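Local coordinates for protein endonuclease V (Streptomyces avermitilis, PDB 3GOC) that probably repairs DNA with deaminated bases, using magnesium to cut the strand at the second phosphodiester bond 3' to a deoxyinosine, at residues Val28-Pro33 / Val185-Arg190; Gly40-Val45 / Leu110-Gly115; Ala60-Ala65 / Leu104-Gly109; Ala74-Glu79 / Leu98-Ala103. All blocks are in the same frame, centred on the assembly; numbering follows the deposited sequence.

Contact 1: Val28-Pro33 / Val185-Arg190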
loop_
_atom_site.group_PDB
_atom_site.type_symbol
_atom_site.label_atom_id
_atom_site.label_comp_id
_atom_site.label_asym_id
_atom_site.label_seq_id
_atom_site.Cartn_x
_atom_site.Cartn_y
_atom_site.Cartn_z
ATOM N N VAL A 28 24.433 2.302 -3.870
ATOM C CA VAL A 28 22.982 2.437 -3.836
ATOM C C VAL A 28 22.329 1.956 -5.126
ATOM O O VAL A 28 22.784 2.280 -6.222
ATOM C CB VAL A 28 22.566 3.907 -3.580
ATOM C CG1 VAL A 28 21.050 4.049 -3.656
ATOM C CG2 VAL A 28 23.065 4.358 -2.209
ATOM N N ILE A 29 21.265 1.172 -4.985
ATOM C CA ILE A 29 20.523 0.654 -6.130
ATOM C C ILE A 29 19.190 1.391 -6.201
ATOM O O ILE A 29 18.422 1.405 -5.235
ATOM C CB ILE A 29 20.298 -0.865 -5.995
ATOM C CG1 ILE A 29 21.651 -1.586 -6.072
ATOM C CG2 ILE A 29 19.357 -1.360 -7.091
ATOM C CD1 ILE A 29 21.592 -3.074 -5.765
ATOM N N LEU A 30 18.924 2.004 -7.351
ATOM C CA LEU A 30 17.706 2.785 -7.547
ATOM C C LEU A 30 16.703 2.206 -8.542
ATOM O O LEU A 30 15.536 2.604 -8.553
ATOM C CB LEU A 30 18.074 4.207 -7.991
ATOM C CG LEU A 30 18.936 5.054 -7.046
ATOM C CD1 LEU A 30 19.353 6.339 -7.748
ATOM C CD2 LEU A 30 18.161 5.364 -5.776
ATOM N N ASP A 31 17.143 1.268 -9.373
ATOM C CA ASP A 31 16.250 0.695 -10.370
ATOM C C ASP A 31 15.625 -0.650 -10.016
ATOM O O ASP A 31 15.037 -1.308 -10.877
ATOM C CB ASP A 31 16.962 0.617 -11.723
ATOM C CG ASP A 31 17.072 1.974 -12.393
ATOM O OD1 ASP A 31 17.739 2.079 -13.446
ATOM O OD2 ASP A 31 16.478 2.942 -11.867
ATOM N N GLU A 32 15.755 -1.060 -8.756
ATOM C CA GLU A 32 15.137 -2.308 -8.298
ATOM C C GLU A 32 13.805 -1.893 -7.674
ATOM O O GLU A 32 13.776 -1.176 -6.675
ATOM C CB GLU A 32 15.996 -3.017 -7.247
ATOM C CG GLU A 32 15.398 -4.352 -6.803
ATOM C CD GLU A 32 16.305 -5.160 -5.891
ATOM O OE1 GLU A 32 17.524 -4.877 -5.833
ATOM O OE2 GLU A 32 15.796 -6.104 -5.244
ATOM N N PRO A 33 12.683 -2.328 -8.262
ATOM C CA PRO A 33 11.366 -1.965 -7.726
ATOM C C PRO A 33 11.194 -2.266 -6.243
ATOM O O PRO A 33 10.728 -1.416 -5.478
ATOM C CB PRO A 33 10.412 -2.764 -8.604
ATOM C CG PRO A 33 11.126 -2.724 -9.940
ATOM C CD PRO A 33 12.543 -3.062 -9.532
ATOM N N VAL A 185 8.227 10.803 1.768
ATOM C CA VAL A 185 8.805 9.522 1.404
ATOM C C VAL A 185 9.999 9.612 0.468
ATOM O O VAL A 185 9.962 10.329 -0.525
ATOM C CB VAL A 185 7.721 8.664 0.719
ATOM C CG1 VAL A 185 8.265 7.295 0.363
ATOM C CG2 VAL A 185 6.512 8.551 1.632
ATOM N N SER A 186 11.057 8.880 0.785
ATOM C CA SER A 186 12.215 8.862 -0.088
ATOM C C SER A 186 12.770 7.451 -0.153
ATOM O O SER A 186 12.629 6.663 0.785
ATOM C CB SER A 186 13.284 9.855 0.394
ATOM O OG SER A 186 13.741 9.547 1.698
ATOM N N VAL A 187 13.373 7.116 -1.287
ATOM C CA VAL A 187 13.951 5.798 -1.441
ATOM C C VAL A 187 15.252 5.724 -0.659
ATOM O O VAL A 187 15.971 6.716 -0.507
ATOM C CB VAL A 187 14.238 5.484 -2.920
ATOM C CG1 VAL A 187 12.940 5.459 -3.701
ATOM C CG2 VAL A 187 15.179 6.516 -3.489
ATOM N N GLY A 188 15.529 4.543 -0.126
ATOM C CA GLY A 188 16.760 4.351 0.600
ATOM C C GLY A 188 17.692 3.519 -0.261
ATOM O O GLY A 188 18.728 3.998 -0.732
ATOM N N HIS A 189 17.300 2.270 -0.488
ATOM C CA HIS A 189 18.103 1.331 -1.266
ATOM C C HIS A 189 17.230 0.163 -1.735
ATOM O O HIS A 189 16.386 -0.329 -0.991
ATOM C CB HIS A 189 19.240 0.821 -0.373
ATOM C CG HIS A 189 20.153 -0.167 -1.030
ATOM N ND1 HIS A 189 20.830 0.106 -2.199
ATOM C CD2 HIS A 189 20.573 -1.390 -0.628
ATOM C CE1 HIS A 189 21.634 -0.904 -2.485
ATOM N NE2 HIS A 189 21.498 -1.824 -1.546
ATOM N N ARG A 190 17.427 -0.256 -2.982
ATOM C CA ARG A 190 16.706 -1.388 -3.565
ATOM C C ARG A 190 15.174 -1.315 -3.568
ATOM O O ARG A 190 14.501 -2.342 -3.511
ATOM C CB ARG A 190 17.168 -2.681 -2.884
ATOM C CG ARG A 190 18.657 -2.982 -3.074
ATOM C CD ARG A 190 19.027 -4.315 -2.446
ATOM N NE ARG A 190 18.236 -5.398 -3.019
ATOM C CZ ARG A 190 17.927 -6.526 -2.387
ATOM N NH1 ARG A 190 18.342 -6.737 -1.146
ATOM N NH2 ARG A 190 17.174 -7.441 -2.990
HETATM O O HOH W 1 14.377 -5.098 -3.085
#
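Glu32 and Arg190 form a side-on salt bridge. Arg190 NE meets Glu32 OE1 at 2.9 Å, within the guanidinium plane but from above the carboxylate plane. Arg190 NH2 reaches Glu32 OE2 at 3.0 Å, on its syn lone pair. The two planes are 46° apart. Glu32 CG is anti to the backbone N (chi1 -177°) and the chain runs out extended alongside Arg190, which brings both oxygens to the guanidinium. The Arg190 chain bends at chi3 and turns NE and NH2 to the same carboxylate. A water donates to both Glu32 OE2 and Arg190 O.

The end of strand 183-189 is a classic beta bulge, with Gly188 and His189 both set opposite Thr138. His189 ND1 accepts the backbone N-H of Ile29 at 3.0 Å, close to the ring plane. Ile29 CG1 packs 3.7 Å from His189 CE1, and Arg190 CG sits over the centre of one ring face. An alanine in place of Arg190 would probably leave the Glu32 carboxylate without its charged mate and uncover that ring face. Arg190 N also bonds Ile29 O at 3.0 Å. Leu30 CD2 meets Val187 CG2 at 3.9 Å, the side chains crossing at about a right angle.

Contact 2: Gly40-Val45 / Leu110-Gly115; sequences GRVTGV and LIVCDG
The flat groups that join Thr43 to Leu110 and Val112 are peptide units, linked N-H to O between two parallel strands. Val42, Leu110 and Val112 send side chains to one face of the sheet. Thr43, Val45, Ile111 and Cys113 send theirs to the other.

Two bonds are short and nearly straight: Val112 N to Thr43 O at 2.7 Å and Thr43 N to Leu110 O at 2.8 Å. Both donors lie nearly along the C=O axis. Val45 N to Val112 O is longer, 3.2 Å, and its donor is tilted 29° from the carbonyl plane. Leu110 N to Arg41 O is weak.

On the face of Val42 and Val112, Val42 CG2 touches Val112 CG2 at 3.8 Å and also meets Leu110 CD1. Thr212 of helix 211-228 touches both Val42 and Val112. On the face of Val45 and Cys113, Val45 CG2 falls between its backbone N and carbonyl carbon. From there it meets Cys113 SG at 3.4 Å and Ile111 CG2 at 3.6 Å. Thr43 OG1 bonds Pro108 O, just before strand 110-114.

Strands 41-49 and 110-114 are neighbours among the three parallel strands of the RNase H-like sheet. Beyond the last direct bond, Val45 O and Asp114 N are 3.6 Å apart, and a water bridges them. Mostly apolar side chains line the ladder, which leads to Asp114 and to Asp46, the residue after Val45; both bind magnesium.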
loop_
_atom_site.group_PDB
_atom_site.type_symbol
_atom_site.label_atom_id
_atom_site.label_comp_id
_atom_site.label_asym_id
_atom_site.label_seq_id
_atom_site.Cartn_x
_atom_site.Cartn_y
_atom_site.Cartn_z
ATOM N N GLY A 40 5.201 -10.774 3.433
ATOM C CA GLY A 40 6.510 -10.857 4.053
ATOM C C GLY A 40 6.572 -10.027 5.323
ATOM O O GLY A 40 5.557 -9.845 5.999
ATOM N N ARG A 41 7.764 -9.523 5.638
ATOM C CA ARG A 41 7.984 -8.714 6.834
ATOM C C ARG A 41 8.371 -7.281 6.482
ATOM O O ARG A 41 8.953 -7.023 5.432
ATOM C CB ARG A 41 9.101 -9.323 7.703
ATOM C CG ARG A 41 8.679 -10.428 8.679
ATOM C CD ARG A 41 8.292 -11.740 8.009
ATOM N NE ARG A 41 7.861 -12.730 9.004
ATOM C CZ ARG A 41 8.680 -13.530 9.685
ATOM N NH1 ARG A 41 9.991 -13.480 9.489
ATOM N NH2 ARG A 41 8.186 -14.384 10.572
ATOM N N VAL A 42 8.027 -6.346 7.362
ATOM C CA VAL A 42 8.372 -4.943 7.169
ATOM C C VAL A 42 8.804 -4.481 8.557
ATOM O O VAL A 42 8.140 -4.763 9.558
ATOM C CB VAL A 42 7.178 -4.132 6.613
ATOM C CG1 VAL A 42 6.007 -4.203 7.563
ATOM C CG2 VAL A 42 7.599 -2.690 6.341
ATOM N N THR A 43 9.925 -3.775 8.609
ATOM C CA THR A 43 10.511 -3.371 9.880
ATOM C C THR A 43 10.748 -1.886 10.061
ATOM O O THR A 43 11.267 -1.218 9.175
ATOM C CB THR A 43 11.859 -4.103 10.054
ATOM O OG1 THR A 43 11.619 -5.516 10.068
ATOM C CG2 THR A 43 12.554 -3.691 11.341
ATOM N N GLY A 44 10.370 -1.376 11.226
ATOM C CA GLY A 44 10.610 0.021 11.502
ATOM C C GLY A 44 11.854 0.160 12.360
ATOM O O GLY A 44 12.137 -0.695 13.195
ATOM N N VAL A 45 12.620 1.221 12.134
ATOM C CA VAL A 45 13.807 1.482 12.930
ATOM C C VAL A 45 13.741 2.935 13.355
ATOM O O VAL A 45 13.300 3.800 12.594
ATOM C CB VAL A 45 15.124 1.253 12.141
ATOM C CG1 VAL A 45 15.383 -0.235 11.974
ATOM C CG2 VAL A 45 15.048 1.935 10.788
ATOM N N LEU A 110 11.731 -5.417 4.533
ATOM C CA LEU A 110 11.923 -4.047 4.060
ATOM C C LEU A 110 12.055 -3.161 5.298
ATOM O O LEU A 110 11.208 -3.214 6.188
ATOM C CB LEU A 110 10.714 -3.613 3.227
ATOM C CG LEU A 110 10.647 -2.193 2.657
ATOM C CD1 LEU A 110 10.218 -1.227 3.722
ATOM C CD2 LEU A 110 11.976 -1.811 2.060
ATOM N N ILE A 111 13.115 -2.357 5.362
ATOM C CA ILE A 111 13.323 -1.482 6.515
ATOM C C ILE A 111 12.794 -0.081 6.238
ATOM O O ILE A 111 13.120 0.526 5.219
ATOM C CB ILE A 111 14.820 -1.366 6.902
ATOM C CG1 ILE A 111 15.387 -2.743 7.270
ATOM C CG2 ILE A 111 14.978 -0.407 8.079
ATOM C CD1 ILE A 111 15.623 -3.639 6.086
ATOM N N VAL A 112 11.957 0.416 7.143
ATOM C CA VAL A 112 11.380 1.748 7.017
ATOM C C VAL A 112 11.986 2.625 8.110
ATOM O O VAL A 112 11.750 2.404 9.299
ATOM C CB VAL A 112 9.838 1.705 7.180
ATOM C CG1 VAL A 112 9.248 3.098 6.993
ATOM C CG2 VAL A 112 9.239 0.725 6.166
ATOM N N CYS A 113 12.780 3.613 7.704
ATOM C CA CYS A 113 13.421 4.523 8.652
ATOM C C CYS A 113 12.597 5.778 8.868
ATOM O O CYS A 113 11.940 6.269 7.951
ATOM C CB CYS A 113 14.802 4.938 8.140
ATOM S SG CYS A 113 15.956 3.586 7.899
ATOM N N ASP A 114 12.616 6.282 10.098
ATOM C CA ASP A 114 11.918 7.523 10.417
ATOM C C ASP A 114 12.956 8.577 10.055
ATOM O O ASP A 114 13.734 9.024 10.900
ATOM C CB ASP A 114 11.601 7.604 11.907
ATOM C CG ASP A 114 10.946 8.916 12.292
ATOM O OD1 ASP A 114 11.008 9.302 13.483
ATOM O OD2 ASP A 114 10.359 9.574 11.411
ATOM N N GLY A 115 12.965 8.964 8.788
ATOM C CA GLY A 115 13.944 9.918 8.318
ATOM C C GLY A 115 14.005 9.938 6.808
ATOM O O GLY A 115 12.982 9.767 6.143
HETATM O O HOH W 2 14.938 5.503 11.454
#

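Contact 3: Ala60-Ala65 / Leu104-Gly109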
loop_
_atom_site.group_PDB
_atom_site.type_symbol
_atom_site.label_atom_id
_atom_site.label_comp_id
_atom_site.label_asym_id
_atom_site.label_seq_id
_atom_site.Cartn_x
_atom_site.Cartn_y
_atom_site.Cartn_z
ATOM N N ALA A 60 14.296 -1.824 16.663
ATOM C CA ALA A 60 13.881 -2.387 15.390
ATOM C C ALA A 60 12.641 -3.204 15.717
ATOM O O ALA A 60 12.670 -4.059 16.601
ATOM C CB ALA A 60 14.970 -3.282 14.814
ATOM N N VAL A 61 11.544 -2.914 15.029
ATOM C CA VAL A 61 10.302 -3.636 15.253
ATOM C C VAL A 61 9.841 -4.237 13.940
ATOM O O VAL A 61 9.573 -3.520 12.979
ATOM C CB VAL A 61 9.201 -2.713 15.805
ATOM C CG1 VAL A 61 7.921 -3.514 16.021
ATOM C CG2 VAL A 61 9.653 -2.085 17.118
ATOM N N VAL A 62 9.763 -5.564 13.911
ATOM C CA VAL A 62 9.362 -6.304 12.720
ATOM C C VAL A 62 7.869 -6.594 12.730
ATOM O O VAL A 62 7.336 -7.119 13.710
ATOM C CB VAL A 62 10.107 -7.651 12.630
ATOM C CG1 VAL A 62 9.798 -8.321 11.308
ATOM C CG2 VAL A 62 11.600 -7.435 12.785
ATOM N N LEU A 63 7.195 -6.241 11.642
ATOM C CA LEU A 63 5.762 -6.481 11.524
ATOM C C LEU A 63 5.456 -7.475 10.415
ATOM O O LEU A 63 6.229 -7.636 9.469
ATOM C CB LEU A 63 5.015 -5.187 11.180
ATOM C CG LEU A 63 5.250 -3.930 12.014
ATOM C CD1 LEU A 63 4.421 -2.792 11.438
ATOM C CD2 LEU A 63 4.875 -4.195 13.458
ATOM N N ASP A 64 4.328 -8.158 10.554
ATOM C CA ASP A 64 3.866 -9.055 9.507
ATOM C C ASP A 64 3.203 -8.024 8.592
ATOM O O ASP A 64 2.264 -7.338 8.997
ATOM C CB ASP A 64 2.825 -10.034 10.049
ATOM C CG ASP A 64 2.187 -10.869 8.953
ATOM O OD1 ASP A 64 1.019 -10.603 8.612
ATOM O OD2 ASP A 64 2.861 -11.777 8.427
ATOM N N ALA A 65 3.697 -7.895 7.368
ATOM C CA ALA A 65 3.170 -6.897 6.443
ATOM C C ALA A 65 1.689 -7.030 6.121
ATOM O O ALA A 65 0.991 -6.030 5.948
ATOM C CB ALA A 65 3.985 -6.915 5.156
ATOM N N LEU A 104 17.725 -9.040 16.141
ATOM C CA LEU A 104 16.436 -9.614 15.771
ATOM C C LEU A 104 16.573 -11.101 15.494
ATOM O O LEU A 104 17.621 -11.568 15.059
ATOM C CB LEU A 104 15.881 -8.936 14.521
ATOM C CG LEU A 104 15.417 -7.484 14.650
ATOM C CD1 LEU A 104 15.140 -6.925 13.264
ATOM C CD2 LEU A 104 14.173 -7.408 15.529
ATOM N N PRO A 105 15.506 -11.864 15.744
ATOM C CA PRO A 105 15.514 -13.310 15.517
ATOM C C PRO A 105 15.141 -13.678 14.084
ATOM O O PRO A 105 15.123 -14.851 13.720
ATOM C CB PRO A 105 14.487 -13.811 16.522
ATOM C CG PRO A 105 13.466 -12.725 16.490
ATOM C CD PRO A 105 14.311 -11.459 16.505
ATOM N N CYS A 106 14.839 -12.672 13.271
ATOM C CA CYS A 106 14.462 -12.914 11.887
ATOM C C CYS A 106 14.919 -11.757 11.000
ATOM O O CYS A 106 15.286 -10.684 11.489
ATOM C CB CYS A 106 12.939 -13.051 11.779
ATOM S SG CYS A 106 12.040 -11.535 12.269
ATOM N N PRO A 107 14.918 -11.968 9.675
ATOM C CA PRO A 107 15.330 -10.905 8.753
ATOM C C PRO A 107 14.278 -9.799 8.817
ATOM O O PRO A 107 13.106 -10.064 9.084
ATOM C CB PRO A 107 15.348 -11.610 7.405
ATOM C CG PRO A 107 15.705 -13.020 7.765
ATOM C CD PRO A 107 14.834 -13.263 8.976
ATOM N N PRO A 108 14.680 -8.546 8.561
ATOM C CA PRO A 108 13.718 -7.442 8.620
ATOM C C PRO A 108 12.805 -7.268 7.414
ATOM O O PRO A 108 11.752 -6.640 7.520
ATOM C CB PRO A 108 14.614 -6.229 8.836
ATOM C CG PRO A 108 15.828 -6.577 8.035
ATOM C CD PRO A 108 16.053 -8.050 8.353
ATOM N N GLY A 109 13.195 -7.842 6.283
ATOM C CA GLY A 109 12.400 -7.685 5.078
ATOM C C GLY A 109 12.715 -6.309 4.521
ATOM O O GLY A 109 13.838 -6.059 4.080
#
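No hydrogen bond joins Val62 and Leu104 or their segments; a near polar tie is the probable bond from Leu63 N to Val42 O, which links the strand to its neighbour in the sheet. The contact itself is apolar.

Val62 turns mainly CG2 to Leu104 and CG1 to Cys106. Val62 CG2 meets Leu104 CD1 at 3.6 Å and Leu104 CD2 at 3.8 Å, so it sits against both tips of the leucine fork. Val62 CG1, anti to the backbone N (chi1 -173°), meets Cys106 SG at 4.0 Å. The Cys106 sulfur lies between its own backbone N and carbonyl carbon (chi1 62°), which directs it at the valine. Leu104 CD1 also touches Ala60 CB at 4.0 Å, while CD2 rests against Ala60 O. A glycine at Leu104 would probably open a gap over Val62 and Ala60, since both leucine methyls that cover them would be gone.

Residues 104-109 form the loop between helix 94-102 and strand 110-114. The loop crosses the face of strand 55-64 that carries Ala60 and Val62. Arg41 of strand 41-49 touches both Val62 and Cys106, and Ala74 of strand 70-79 touches Leu104. Val61 and Leu63 point away from the loop and pack on helix 211-228.

Contact 4: Ala74-Glu79 / Leu98-Ala103; sequences ATAVGE and LAALDA
Strand 70-79 is an outermost strand of the RNase H-like sheet in this chain, and helix 94-102 packs on one of its faces. Alanines carry most of the contact. The axes of strand 74-79 and helix 98-102 approach to 6.5 Å, and their directions are 145° apart. Small side chains allow this closeness: the CA atoms of Thr75 and Ala100 are 4.8 Å apart.

Ala74 and Ala76, two apart on the strand, both point at the helix. The Ala76 methyl fits against Ala99 and Ala100. Ala76 CB is 3.7 Å from Ala99 CB and 3.7 Å from Ala100 N. Ala100 CB comes in beside it, 4.1 Å from Ala76 CB and in contact with the strand backbone at Thr75 C. The Ala74 methyl meets Ala100 O and Ala103. Ala74 CB lies 3.5 Å from Ala100 O and 3.8 Å from Ala103 CB. That carbonyl also accepts a weak bond from Ala103 N. No hydrogen bond joins helix to strand, so between these two segments the contact is one of methyls and backbone atoms.

Thr75 and Val77 point away from helix 94-102 and pack on helix 211-228. Ala74 and Ala76 bond through their backbones to strand 55-64, while Val77 and Glu79 bond Val4. On the far side of helix 94-102, Leu98 and Leu101 reach Leu130 of helix 126-134.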
loop_
_atom_site.group_PDB
_atom_site.type_symbol
_atom_site.label_atom_id
_atom_site.label_comp_id
_atom_site.label_asym_id
_atom_site.label_seq_id
_atom_site.Cartn_x
_atom_site.Cartn_y
_atom_site.Cartn_z
ATOM N N ALA A 74 13.658 -5.697 18.872
ATOM C CA ALA A 74 14.956 -5.717 19.532
ATOM C C ALA A 74 15.463 -4.295 19.698
ATOM O O ALA A 74 15.091 -3.408 18.936
ATOM C CB ALA A 74 15.951 -6.530 18.709
ATOM N N THR A 75 16.294 -4.077 20.709
ATOM C CA THR A 75 16.873 -2.762 20.937
ATOM C C THR A 75 18.357 -2.927 21.223
ATOM O O THR A 75 18.835 -4.029 21.504
ATOM C CB THR A 75 16.221 -2.030 22.138
ATOM O OG1 THR A 75 16.385 -2.813 23.326
ATOM C CG2 THR A 75 14.748 -1.783 21.883
ATOM N N ALA A 76 19.083 -1.822 21.138
ATOM C CA ALA A 76 20.512 -1.823 21.411
ATOM C C ALA A 76 20.880 -0.461 21.978
ATOM O O ALA A 76 20.272 0.551 21.629
ATOM C CB ALA A 76 21.295 -2.086 20.133
ATOM N N VAL A 77 21.864 -0.449 22.867
ATOM C CA VAL A 77 22.335 0.781 23.484
ATOM C C VAL A 77 23.746 1.011 22.970
ATOM O O VAL A 77 24.559 0.089 22.971
ATOM C CB VAL A 77 22.376 0.654 25.017
ATOM C CG1 VAL A 77 22.948 1.917 25.623
ATOM C CG2 VAL A 77 20.971 0.397 25.553
ATOM N N GLY A 78 24.040 2.224 22.514
ATOM C CA GLY A 78 25.374 2.479 22.004
ATOM C C GLY A 78 25.957 3.833 22.352
ATOM O O GLY A 78 25.249 4.735 22.795
ATOM N N GLU A 79 27.266 3.958 22.172
ATOM C CA GLU A 79 27.954 5.217 22.410
ATOM C C GLU A 79 27.736 6.053 21.152
ATOM O O GLU A 79 27.896 5.548 20.040
ATOM C CB GLU A 79 29.454 4.977 22.595
ATOM C CG GLU A 79 29.836 4.274 23.888
ATOM C CD GLU A 79 31.310 3.915 23.927
ATOM O OE1 GLU A 79 32.123 4.706 23.403
ATOM O OE2 GLU A 79 31.659 2.855 24.493
ATOM N N LEU A 98 22.540 -0.915 13.474
ATOM C CA LEU A 98 22.961 -2.211 12.941
ATOM C C LEU A 98 22.891 -3.260 14.047
ATOM O O LEU A 98 22.509 -4.401 13.802
ATOM C CB LEU A 98 24.391 -2.123 12.386
ATOM C CG LEU A 98 24.559 -1.301 11.102
ATOM C CD1 LEU A 98 26.040 -1.147 10.797
ATOM C CD2 LEU A 98 23.834 -1.973 9.943
ATOM N N ALA A 99 23.238 -2.863 15.270
ATOM C CA ALA A 99 23.211 -3.781 16.407
ATOM C C ALA A 99 21.788 -4.219 16.750
ATOM O O ALA A 99 21.542 -5.384 17.082
ATOM C CB ALA A 99 23.871 -3.130 17.619
ATOM N N ALA A 100 20.843 -3.287 16.687
ATOM C CA ALA A 100 19.458 -3.631 16.987
ATOM C C ALA A 100 18.940 -4.604 15.934
ATOM O O ALA A 100 18.253 -5.573 16.260
ATOM C CB ALA A 100 18.585 -2.370 17.026
ATOM N N LEU A 101 19.261 -4.350 14.666
ATOM C CA LEU A 101 18.810 -5.249 13.601
ATOM C C LEU A 101 19.434 -6.625 13.778
ATOM O O LEU A 101 18.764 -7.649 13.615
ATOM C CB LEU A 101 19.187 -4.680 12.227
ATOM C CG LEU A 101 18.408 -3.436 11.785
ATOM C CD1 LEU A 101 19.140 -2.782 10.631
ATOM C CD2 LEU A 101 16.985 -3.811 11.381
ATOM N N ASP A 102 20.718 -6.653 14.118
ATOM C CA ASP A 102 21.415 -7.927 14.310
ATOM C C ASP A 102 20.841 -8.728 15.470
ATOM O O ASP A 102 20.951 -9.955 15.501
ATOM C CB ASP A 102 22.911 -7.700 14.547
ATOM C CG ASP A 102 23.644 -7.270 13.289
ATOM O OD1 ASP A 102 23.130 -7.527 12.180
ATOM O OD2 ASP A 102 24.746 -6.692 13.410
ATOM N N ALA A 103 20.228 -8.034 16.426
ATOM C CA ALA A 103 19.649 -8.690 17.592
ATOM C C ALA A 103 18.294 -9.330 17.306
ATOM O O ALA A 103 17.769 -10.074 18.135
ATOM C CB ALA A 103 19.523 -7.697 18.738
#

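How the contacts relate
Contacts 2, 3 and 4 follow one another across one half of the sheet. Contacts 2 and 3 have centres about 8 Å apart, and contacts 3 and 4 about 13 Å. Leu101 of the helix in contact 4 joins all three: its CD2 is 4.0 Å from Val45 CG1 and 4.0 Å from Ala60 CB. Leu104 CD2 of contact 3 also touches Ala74 CB of contact 4 at 3.7 Å. Contact 1 stands on the other half, its centre about 24 Å from that of contact 4, and touches none of them. Contact 2 holds the metal ligand Asp114, whose side chain is about 3 Å from a magnesium ion. The side chain of Thr75 in contact 4 is about 12 Å from a magnesium ion.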